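Local structure of alpha-galactosidase (3MI6) at residues 203-208 / 556-561; 241-246 / 683-688; 562-567 / 638-643; 642-645 / 651-654. The protein probably hydrolyses terminal, non-reducing alpha-D-galactose residues of alpha-galactosides, as a glycoside hydrolase of family 36. All coordinates share one frame; numbering follows the deposited sequence.

Contact 1 (203-208 / 556-561); sequences ERHLYR and RLLIQF
Ile559 packs against the backbone of Glu203, and two residues on, the imidazole of His205 rests on Leu558. The first pair is the close-packed, buried end. Both branches of Ile559 take part, CG1 and CG2 each lying 3.6 Å from Glu203 O, while Ile559 CD1 runs on to 3.9 Å from Glu203 OE1. That carboxylate is not held by the isoleucine: its OE1 is bonded to Ser548 OG and its OE2 to Gly531 N. The second pair is just as close but only partly buried. With CG turned beside its backbone N (chi1 -68°), His205 presents a ring face to the helix; Leu558 CB stands 4.3 Å from the ring centroid, 26° off the normal, a CH-pi contact, and Leu558 CD2 reaches His205 CE1 at 3.6 Å. An alanine at His205 would remove this ring and would probably leave Leu558 CB and CD2 without their cover. Beyond His205 the strand diverges from the helix, and Tyr207 and Arg208 make no contact with it. The pairing joins the edge strand 205-210 of the N-terminal beta domain to helix 553-566 of the (beta/alpha)8 barrel, with the Glu203 side chain about 6 Å from that of Asp549, the predicted proton donor.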
# COMPACT_ATOMS: atom_id res chain seq x y z
N GLU D 203 -14.41 13.98 17.37
CA GLU D 203 -14.40 12.63 17.93
C GLU D 203 -14.46 11.50 16.90
O GLU D 203 -15.09 11.60 15.85
CB GLU D 203 -15.55 12.45 18.93
CG GLU D 203 -15.51 13.36 20.15
CD GLU D 203 -16.16 14.72 19.91
OE1 GLU D 203 -15.98 15.28 18.81
OE2 GLU D 203 -16.85 15.22 20.83
N ARG D 204 -13.80 10.40 17.23
CA ARG D 204 -14.09 9.12 16.61
C ARG D 204 -13.88 8.99 15.11
O ARG D 204 -14.62 8.27 14.45
CB ARG D 204 -15.51 8.66 17.01
CG ARG D 204 -15.58 8.17 18.45
CD ARG D 204 -16.96 7.68 18.85
NE ARG D 204 -17.92 8.78 18.86
CZ ARG D 204 -17.90 9.78 19.75
NH1 ARG D 204 -16.97 9.81 20.70
NH2 ARG D 204 -18.82 10.74 19.69
N HIS D 205 -12.87 9.64 14.55
CA HIS D 205 -12.47 9.32 13.17
C HIS D 205 -11.94 7.87 13.13
O HIS D 205 -11.31 7.42 14.09
CB HIS D 205 -11.40 10.28 12.65
CG HIS D 205 -11.89 11.68 12.45
ND1 HIS D 205 -11.34 12.54 11.52
CD2 HIS D 205 -12.89 12.37 13.05
CE1 HIS D 205 -11.97 13.70 11.56
NE2 HIS D 205 -12.92 13.63 12.49
N LEU D 206 -12.19 7.17 12.03
CA LEU D 206 -11.80 5.77 11.89
C LEU D 206 -10.34 5.60 11.43
O LEU D 206 -9.88 6.28 10.52
CB LEU D 206 -12.76 5.09 10.92
CG LEU D 206 -12.69 3.57 10.73
CD1 LEU D 206 -14.04 3.11 10.26
CD2 LEU D 206 -11.60 3.11 9.75
N TYR D 207 -9.60 4.71 12.09
CA TYR D 207 -8.23 4.41 11.70
C TYR D 207 -8.12 2.91 11.51
O TYR D 207 -8.70 2.14 12.27
CB TYR D 207 -7.22 4.90 12.74
CG TYR D 207 -7.11 6.38 12.80
CD1 TYR D 207 -6.21 7.07 11.99
CD2 TYR D 207 -7.93 7.12 13.65
CE1 TYR D 207 -6.11 8.46 12.04
CE2 TYR D 207 -7.84 8.52 13.70
CZ TYR D 207 -6.92 9.18 12.89
OH TYR D 207 -6.83 10.55 12.93
N ARG D 208 -7.41 2.49 10.47
CA ARG D 208 -7.43 1.08 10.10
C ARG D 208 -6.00 0.63 9.80
O ARG D 208 -5.40 1.09 8.83
CB ARG D 208 -8.37 0.86 8.90
CG ARG D 208 -8.27 -0.55 8.29
CD ARG D 208 -9.47 -0.96 7.45
NE ARG D 208 -9.42 -2.39 7.14
CZ ARG D 208 -10.43 -3.09 6.63
NH1 ARG D 208 -11.59 -2.53 6.35
NH2 ARG D 208 -10.28 -4.37 6.41
N ARG D 556 -19.39 16.96 11.14
CA ARG D 556 -20.29 15.96 11.71
C ARG D 556 -20.35 14.72 10.81
O ARG D 556 -20.33 13.59 11.30
CB ARG D 556 -21.69 16.54 11.97
CG ARG D 556 -21.80 17.43 13.19
CD ARG D 556 -21.49 16.69 14.50
NE ARG D 556 -22.66 16.04 15.08
CZ ARG D 556 -23.13 16.29 16.30
NH1 ARG D 556 -22.55 17.18 17.08
NH2 ARG D 556 -24.19 15.64 16.74
N LEU D 557 -20.43 14.93 9.51
CA LEU D 557 -20.33 13.82 8.59
C LEU D 557 -19.26 12.84 9.08
O LEU D 557 -19.54 11.66 9.32
CB LEU D 557 -19.94 14.32 7.20
CG LEU D 557 -20.95 14.30 6.05
CD1 LEU D 557 -22.36 13.97 6.53
CD2 LEU D 557 -20.90 15.63 5.28
N LEU D 558 -18.03 13.32 9.25
CA LEU D 558 -16.98 12.43 9.71
C LEU D 558 -17.30 11.83 11.08
O LEU D 558 -17.21 10.61 11.25
CB LEU D 558 -15.62 13.11 9.67
CG LEU D 558 -14.94 13.22 8.30
CD1 LEU D 558 -15.81 13.94 7.29
CD2 LEU D 558 -13.61 13.89 8.40
N ILE D 559 -17.71 12.66 12.03
CA ILE D 559 -17.95 12.21 13.41
C ILE D 559 -19.07 11.18 13.50
O ILE D 559 -18.93 10.16 14.18
CB ILE D 559 -18.22 13.39 14.35
CG1 ILE D 559 -16.99 14.30 14.42
CG2 ILE D 559 -18.50 12.88 15.74
CD1 ILE D 559 -17.20 15.64 15.09
N GLN D 560 -20.17 11.43 12.80
CA GLN D 560 -21.30 10.50 12.78
C GLN D 560 -21.01 9.20 12.02
O GLN D 560 -21.35 8.09 12.47
CB GLN D 560 -22.55 11.20 12.26
CG GLN D 560 -23.00 12.33 13.19
CD GLN D 560 -24.20 13.12 12.66
OE1 GLN D 560 -24.36 14.30 12.97
NE2 GLN D 560 -25.04 12.46 11.87
N PHE D 561 -20.35 9.32 10.87
CA PHE D 561 -19.97 8.15 10.13
C PHE D 561 -19.20 7.21 11.04
O PHE D 561 -19.52 6.03 11.15
CB PHE D 561 -19.12 8.52 8.93
CG PHE D 561 -19.17 7.51 7.82
CD1 PHE D 561 -18.22 6.52 7.73
CD2 PHE D 561 -20.18 7.56 6.86
CE1 PHE D 561 -18.27 5.61 6.71
CE2 PHE D 561 -20.23 6.65 5.86
CZ PHE D 561 -19.27 5.67 5.78

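Contact 2 (241-246 / 683-688); sequences TDEQGA and YFKGLR
Glu243 OE1 receives Lys685 NZ at 2.7 Å, a hydrogen-bonded salt bridge between two loops that otherwise stay apart, their nearest CA atoms, in Glu243 and Lys685, being 9.1 Å from each other. The glutamate sits in an ST turn: Thr241 OG1 accepts from Glu243 N at 3.1 Å, which fixes the backbone from which the acidic side chain projects. A second, weak bond from Gln244 N falls on the same hydroxyl oxygen, and Thr241 N to Gln244 O closes the turn. Glu243 extends beyond CG, whereas Lys685 bends at its last three torsions, and the two chains cross at about a right angle. The ammonium meets OE1 from above the carboxylate plane, 50° out of it. Little apolar surface is added, and Glu243 is exposed, so solvent probably weakens the attraction. The neighbouring Asp242 faces other partners; Lys685 also rests on Ile641. The bridge thus links the loop after strand 233-236, in the N-terminal domain, to the loop after strand 680-682, in the C-terminal domain. The methylene carbon next to the ammonium follows it in, Lys685 CE lying 3.9 Å from Glu243 CG.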
# COMPACT_ATOMS: atom_id res chain seq x y z
N THR D 241 -15.04 -5.19 4.38
CA THR D 241 -15.55 -3.85 4.16
C THR D 241 -16.92 -3.72 4.85
O THR D 241 -17.32 -4.57 5.64
CB THR D 241 -15.74 -3.58 2.66
OG1 THR D 241 -16.77 -4.42 2.16
CG2 THR D 241 -14.48 -3.87 1.90
N ASP D 242 -17.64 -2.65 4.53
CA ASP D 242 -18.95 -2.45 5.11
C ASP D 242 -19.95 -3.35 4.44
O ASP D 242 -21.05 -3.55 4.95
CB ASP D 242 -19.38 -1.00 4.97
CG ASP D 242 -18.86 -0.13 6.09
OD1 ASP D 242 -18.98 -0.53 7.26
OD2 ASP D 242 -18.32 0.95 5.80
N GLU D 243 -19.56 -3.92 3.29
CA GLU D 243 -20.48 -4.75 2.52
C GLU D 243 -20.35 -6.28 2.69
O GLU D 243 -21.35 -6.99 2.56
CB GLU D 243 -20.39 -4.37 1.04
CG GLU D 243 -20.79 -2.95 0.74
CD GLU D 243 -20.23 -2.47 -0.60
OE1 GLU D 243 -21.03 -2.43 -1.58
OE2 GLU D 243 -19.01 -2.15 -0.69
N GLN D 244 -19.13 -6.76 2.98
CA GLN D 244 -18.78 -8.19 2.92
C GLN D 244 -17.60 -8.50 3.83
O GLN D 244 -16.74 -7.64 4.04
CB GLN D 244 -18.39 -8.58 1.48
CG GLN D 244 -16.87 -8.45 1.15
CD GLN D 244 -16.58 -8.11 -0.35
OE1 GLN D 244 -17.51 -7.96 -1.18
NE2 GLN D 244 -15.28 -7.98 -0.70
N GLY D 245 -17.53 -9.73 4.35
CA GLY D 245 -16.32 -10.19 5.04
C GLY D 245 -16.29 -10.26 6.56
O GLY D 245 -17.09 -9.63 7.27
N ALA D 246 -15.31 -11.03 7.05
CA ALA D 246 -15.18 -11.40 8.47
C ALA D 246 -14.63 -10.28 9.33
O ALA D 246 -13.71 -9.58 8.93
CB ALA D 246 -14.28 -12.60 8.61
N TYR D 683 -25.38 3.93 -5.41
CA TYR D 683 -25.84 2.55 -5.24
C TYR D 683 -26.57 2.29 -3.92
O TYR D 683 -25.94 2.05 -2.89
CB TYR D 683 -24.67 1.56 -5.33
CG TYR D 683 -24.01 1.49 -6.66
CD1 TYR D 683 -22.98 2.36 -6.99
CD2 TYR D 683 -24.40 0.53 -7.61
CE1 TYR D 683 -22.36 2.29 -8.23
CE2 TYR D 683 -23.78 0.46 -8.85
CZ TYR D 683 -22.76 1.34 -9.15
OH TYR D 683 -22.14 1.28 -10.36
N PHE D 684 -27.90 2.29 -3.93
CA PHE D 684 -28.65 1.96 -2.71
C PHE D 684 -28.25 0.58 -2.16
O PHE D 684 -27.84 -0.32 -2.92
CB PHE D 684 -30.15 2.01 -2.97
CG PHE D 684 -30.65 3.37 -3.37
CD1 PHE D 684 -30.48 3.84 -4.67
CD2 PHE D 684 -31.30 4.19 -2.45
CE1 PHE D 684 -30.94 5.08 -5.04
CE2 PHE D 684 -31.75 5.44 -2.83
CZ PHE D 684 -31.57 5.89 -4.11
N LYS D 685 -28.34 0.43 -0.84
CA LYS D 685 -28.24 -0.87 -0.19
C LYS D 685 -29.49 -1.12 0.66
O LYS D 685 -30.29 -0.21 0.91
CB LYS D 685 -27.00 -0.95 0.71
CG LYS D 685 -25.76 -0.21 0.21
CD LYS D 685 -25.24 -0.78 -1.07
CE LYS D 685 -23.80 -1.20 -0.94
NZ LYS D 685 -23.00 -0.61 -2.04
N GLY D 686 -29.67 -2.37 1.08
CA GLY D 686 -30.71 -2.72 2.02
C GLY D 686 -32.13 -2.85 1.50
O GLY D 686 -33.06 -2.87 2.30
N LEU D 687 -32.33 -2.94 0.20
CA LEU D 687 -33.69 -3.03 -0.32
C LEU D 687 -34.06 -4.45 -0.70
O LEU D 687 -33.21 -5.33 -0.79
CB LEU D 687 -33.87 -2.12 -1.54
CG LEU D 687 -33.66 -0.63 -1.34
CD1 LEU D 687 -33.88 0.06 -2.66
CD2 LEU D 687 -34.58 -0.07 -0.26
N ARG D 688 -35.35 -4.66 -0.93
CA ARG D 688 -35.83 -5.93 -1.43
C ARG D 688 -35.67 -5.97 -2.95
O ARG D 688 -36.21 -5.13 -3.66
CB ARG D 688 -37.30 -6.14 -1.03
CG ARG D 688 -37.50 -6.69 0.38
CD ARG D 688 -38.97 -6.58 0.86
NE ARG D 688 -39.10 -6.94 2.27
CZ ARG D 688 -40.24 -6.97 2.96
NH1 ARG D 688 -41.39 -6.66 2.36
NH2 ARG D 688 -40.23 -7.30 4.25

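Contact 3 (562-567 / 638-643); sequences GTSYGY and FYRIDS
Arg640 lays its guanidinium flat on the ring of Tyr565, and the same arginine bonds to Ser564, so that strand 637-640, an edge of the C-terminal antiparallel sheet, is joined to the end of barrel helix 553-566. From CB, which points toward the helix, the arginine chain passes Ser564 with CG 3.8 Å from its OG. CD then comes over the tyrosine face, 3.8 Å from the Tyr565 ring centroid, a CH-pi contact. A bend at chi3 (-61°) swings the rest of the chain across the ring: NE lies 3.3 Å from Tyr565 CZ, toward the rim, and CZ of the arginine sits 3.6 Å from the Tyr565 centroid, with the two planes only 14° apart. This is a parallel cation-pi stack. NE is also salt-bridged to Asp242 OD1, and NH2 is bonded to Ser309 OG. NH1 turns to the helix and gives Ser564 OG a hydrogen bond of 3.1 Å, almost within the guanidinium plane; that oxygen is itself bonded to Phe561 O. A leucine in place of Tyr565 would take away the flat ring, and one face of the guanidinium would probably be left without its cation-pi cover, though its polar partners remain. Beside the arginine, Phe638 covers the serine obliquely, its CE1 lying 3.6 Å from Ser564 CB.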
# COMPACT_ATOMS: atom_id res chain seq x y z
N GLY D 562 -18.17 7.73 11.71
CA GLY D 562 -17.37 6.92 12.61
C GLY D 562 -18.16 6.38 13.79
O GLY D 562 -18.07 5.20 14.13
N THR D 563 -18.96 7.24 14.41
CA THR D 563 -19.73 6.80 15.56
C THR D 563 -20.63 5.60 15.21
O THR D 563 -20.77 4.67 16.01
CB THR D 563 -20.52 7.97 16.19
OG1 THR D 563 -19.60 8.99 16.60
CG2 THR D 563 -21.31 7.49 17.41
N SER D 564 -21.22 5.61 14.01
CA SER D 564 -22.15 4.55 13.59
C SER D 564 -21.59 3.12 13.59
O SER D 564 -22.35 2.16 13.72
CB SER D 564 -22.77 4.87 12.23
OG SER D 564 -21.78 4.87 11.22
N TYR D 565 -20.28 2.98 13.45
CA TYR D 565 -19.66 1.66 13.53
C TYR D 565 -19.97 1.04 14.89
O TYR D 565 -20.17 -0.17 15.02
CB TYR D 565 -18.16 1.74 13.28
CG TYR D 565 -17.81 1.93 11.82
CD1 TYR D 565 -17.59 3.20 11.29
CD2 TYR D 565 -17.69 0.83 10.96
CE1 TYR D 565 -17.28 3.37 9.90
CE2 TYR D 565 -17.38 0.99 9.59
CZ TYR D 565 -17.18 2.26 9.07
OH TYR D 565 -16.87 2.42 7.73
N GLY D 566 -20.03 1.89 15.91
CA GLY D 566 -20.20 1.41 17.26
C GLY D 566 -21.56 1.75 17.83
O GLY D 566 -22.00 1.11 18.78
N TYR D 567 -22.22 2.74 17.25
CA TYR D 567 -23.45 3.24 17.85
C TYR D 567 -24.50 3.68 16.83
O TYR D 567 -24.23 4.47 15.94
CB TYR D 567 -23.10 4.36 18.86
CG TYR D 567 -21.92 4.03 19.77
CD1 TYR D 567 -22.13 3.51 21.04
CD2 TYR D 567 -20.62 4.23 19.37
CE1 TYR D 567 -21.06 3.22 21.87
CE2 TYR D 567 -19.55 3.94 20.18
CZ TYR D 567 -19.77 3.43 21.43
OH TYR D 567 -18.69 3.13 22.25
N PHE D 638 -29.43 0.96 9.61
CA PHE D 638 -28.47 1.93 9.09
C PHE D 638 -27.39 1.28 8.25
O PHE D 638 -26.64 0.42 8.70
CB PHE D 638 -27.85 2.70 10.26
CG PHE D 638 -27.01 3.90 9.86
CD1 PHE D 638 -25.64 3.78 9.69
CD2 PHE D 638 -27.59 5.15 9.71
CE1 PHE D 638 -24.86 4.90 9.35
CE2 PHE D 638 -26.82 6.26 9.36
CZ PHE D 638 -25.45 6.13 9.18
N TYR D 639 -27.30 1.73 7.00
CA TYR D 639 -26.24 1.32 6.10
C TYR D 639 -25.31 2.49 5.78
O TYR D 639 -25.77 3.54 5.35
CB TYR D 639 -26.85 0.84 4.79
CG TYR D 639 -27.62 -0.45 4.88
CD1 TYR D 639 -27.01 -1.67 4.61
CD2 TYR D 639 -28.95 -0.45 5.22
CE1 TYR D 639 -27.72 -2.84 4.67
CE2 TYR D 639 -29.66 -1.60 5.29
CZ TYR D 639 -29.05 -2.80 5.02
OH TYR D 639 -29.81 -3.95 5.11
N ARG D 640 -24.01 2.29 5.99
CA ARG D 640 -23.00 3.17 5.44
C ARG D 640 -22.73 2.75 4.00
O ARG D 640 -22.69 1.57 3.69
CB ARG D 640 -21.69 3.07 6.23
CG ARG D 640 -21.72 3.68 7.62
CD ARG D 640 -20.48 3.26 8.41
NE ARG D 640 -20.44 1.81 8.57
CZ ARG D 640 -20.88 1.16 9.66
NH1 ARG D 640 -21.39 1.84 10.68
NH2 ARG D 640 -20.80 -0.18 9.72
N ILE D 641 -22.53 3.72 3.12
CA ILE D 641 -22.26 3.42 1.73
C ILE D 641 -20.87 3.97 1.37
O ILE D 641 -19.86 3.27 1.53
CB ILE D 641 -23.43 3.96 0.82
CG1 ILE D 641 -24.72 3.19 1.11
CG2 ILE D 641 -23.12 3.86 -0.68
CD1 ILE D 641 -25.95 3.78 0.50
N ASP D 642 -20.82 5.22 0.91
CA ASP D 642 -19.56 5.91 0.59
C ASP D 642 -18.93 6.49 1.85
O ASP D 642 -19.60 7.18 2.63
CB ASP D 642 -19.83 7.03 -0.43
CG ASP D 642 -20.38 6.50 -1.76
OD1 ASP D 642 -19.59 5.87 -2.50
OD2 ASP D 642 -21.60 6.72 -2.07
N SER D 643 -17.63 6.25 2.04
CA SER D 643 -16.95 6.60 3.29
C SER D 643 -15.92 7.72 3.17
O SER D 643 -15.03 7.64 2.33
CB SER D 643 -16.24 5.39 3.85
OG SER D 643 -15.45 5.76 4.97

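Contact 4 (642-645 / 651-654); sequences DSPF and VTSW
Asp642 pairs with Ser653 across the two segments, CA to CA 4.8 Å, through a backbone bond from Ser653 N to Asp642 O of 2.9 Å. Thr652 CA adds a CA-H...O contact to the same carbonyl oxygen. The side chains reinforce this pair. Ser653 OG lies between its backbone N and carbonyl carbon (chi1 72°), a position from which it serves Asp642 twice: it accepts from Asp642 N at 3.0 Å and donates to Asp642 OD2 at 2.6 Å. The carboxylate is met on its anti side. With CG of Asp642 lying beside its own backbone N, one hydroxyl can bridge the main chain and the side chain of the same residue. The CB of Asp642 also touches Val651 CG1 at 4.2 Å. Farther along, the Pro644 ring lies over the hydroxyl of Thr652, CB standing 3.2 Å from Thr652 OG1, and Phe561 of the barrel helix packs against both residues. Where the chains separate, a water takes over the pairing, donating to Ser643 O and, at 2.8 Å, to Val651 O. Ser643 OG accepts from Phe645 N, an ST turn, as the loop leaves. On the strand side, Ile641 and Asp642 together face the single residue Ser653. That is a classic beta bulge, here placed where strand 637-640 gives way to the loop leading back into its antiparallel neighbour 651-657, at the edge of the C-terminal beta-sheet domain.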
# COMPACT_ATOMS: atom_id res chain seq x y z
N ASP D 642 -20.82 5.22 0.91
CA ASP D 642 -19.56 5.91 0.59
C ASP D 642 -18.93 6.49 1.85
O ASP D 642 -19.60 7.18 2.63
CB ASP D 642 -19.83 7.03 -0.43
CG ASP D 642 -20.38 6.50 -1.76
OD1 ASP D 642 -19.59 5.87 -2.50
OD2 ASP D 642 -21.60 6.72 -2.07
N SER D 643 -17.63 6.25 2.04
CA SER D 643 -16.95 6.60 3.29
C SER D 643 -15.92 7.72 3.17
O SER D 643 -15.03 7.64 2.33
CB SER D 643 -16.24 5.39 3.85
OG SER D 643 -15.45 5.76 4.97
N PRO D 644 -16.01 8.74 4.04
CA PRO D 644 -15.04 9.84 4.06
C PRO D 644 -13.69 9.36 4.57
O PRO D 644 -12.74 10.15 4.62
CB PRO D 644 -15.63 10.79 5.09
CG PRO D 644 -16.31 9.89 6.02
CD PRO D 644 -16.94 8.83 5.17
N PHE D 645 -13.61 8.09 4.96
CA PHE D 645 -12.37 7.53 5.48
C PHE D 645 -11.67 6.62 4.48
O PHE D 645 -10.62 6.05 4.80
CB PHE D 645 -12.64 6.77 6.78
CG PHE D 645 -13.22 7.62 7.86
CD1 PHE D 645 -12.47 8.62 8.47
CD2 PHE D 645 -14.53 7.42 8.29
CE1 PHE D 645 -13.02 9.40 9.50
CE2 PHE D 645 -15.09 8.21 9.33
CZ PHE D 645 -14.34 9.20 9.92
N VAL D 651 -16.72 12.22 -0.79
CA VAL D 651 -18.14 11.87 -0.77
C VAL D 651 -18.49 10.93 0.40
O VAL D 651 -17.86 9.88 0.55
CB VAL D 651 -18.57 11.24 -2.12
CG1 VAL D 651 -20.04 10.90 -2.11
CG2 VAL D 651 -18.25 12.19 -3.24
N THR D 652 -19.47 11.34 1.21
CA THR D 652 -19.99 10.51 2.29
C THR D 652 -21.43 10.22 1.98
O THR D 652 -22.17 11.13 1.64
CB THR D 652 -19.97 11.25 3.65
OG1 THR D 652 -18.63 11.36 4.13
CG2 THR D 652 -20.79 10.49 4.70
N SER D 653 -21.86 8.97 2.12
CA SER D 653 -23.27 8.69 1.91
C SER D 653 -23.77 7.57 2.77
O SER D 653 -23.04 6.62 3.08
CB SER D 653 -23.55 8.38 0.45
OG SER D 653 -23.04 7.12 0.09
N TRP D 654 -25.03 7.67 3.17
CA TRP D 654 -25.68 6.57 3.86
C TRP D 654 -27.19 6.46 3.71
O TRP D 654 -27.84 7.27 3.03
CB TRP D 654 -25.28 6.48 5.34
CG TRP D 654 -24.80 7.69 6.11
CD1 TRP D 654 -23.59 7.81 6.81
CD2 TRP D 654 -25.51 8.89 6.35
NE1 TRP D 654 -23.52 9.04 7.46
CE2 TRP D 654 -24.68 9.72 7.19
CE3 TRP D 654 -26.74 9.37 5.94
CZ2 TRP D 654 -25.07 10.97 7.61
CZ3 TRP D 654 -27.11 10.59 6.35
CH2 TRP D 654 -26.30 11.39 7.19
O HOH W 1 -15.55 8.73 -0.41

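Contacts 1 and 3 use successive turns of helix 553-566: its earlier part meets the N-terminal domain, largely through apolar packing, and its end meets the C-terminal sheet through stacked, charged and hydroxyl groups. Contact 3 is the buried one, contacts 1 and 4 are partly buried, and contact 2 is a surface salt bridge. Asp242, from the 241-246 loop of contact 2, reaches into contact 3, so the three domains converge there. Contacts 3 and 4 share Asp642 and Ser643, but contact 4 is local pairing within one sheet, built on backbone and serine hydrogen bonds. Phe561 connects contacts 1, 3 and 4, packing on Ser643 and Trp654.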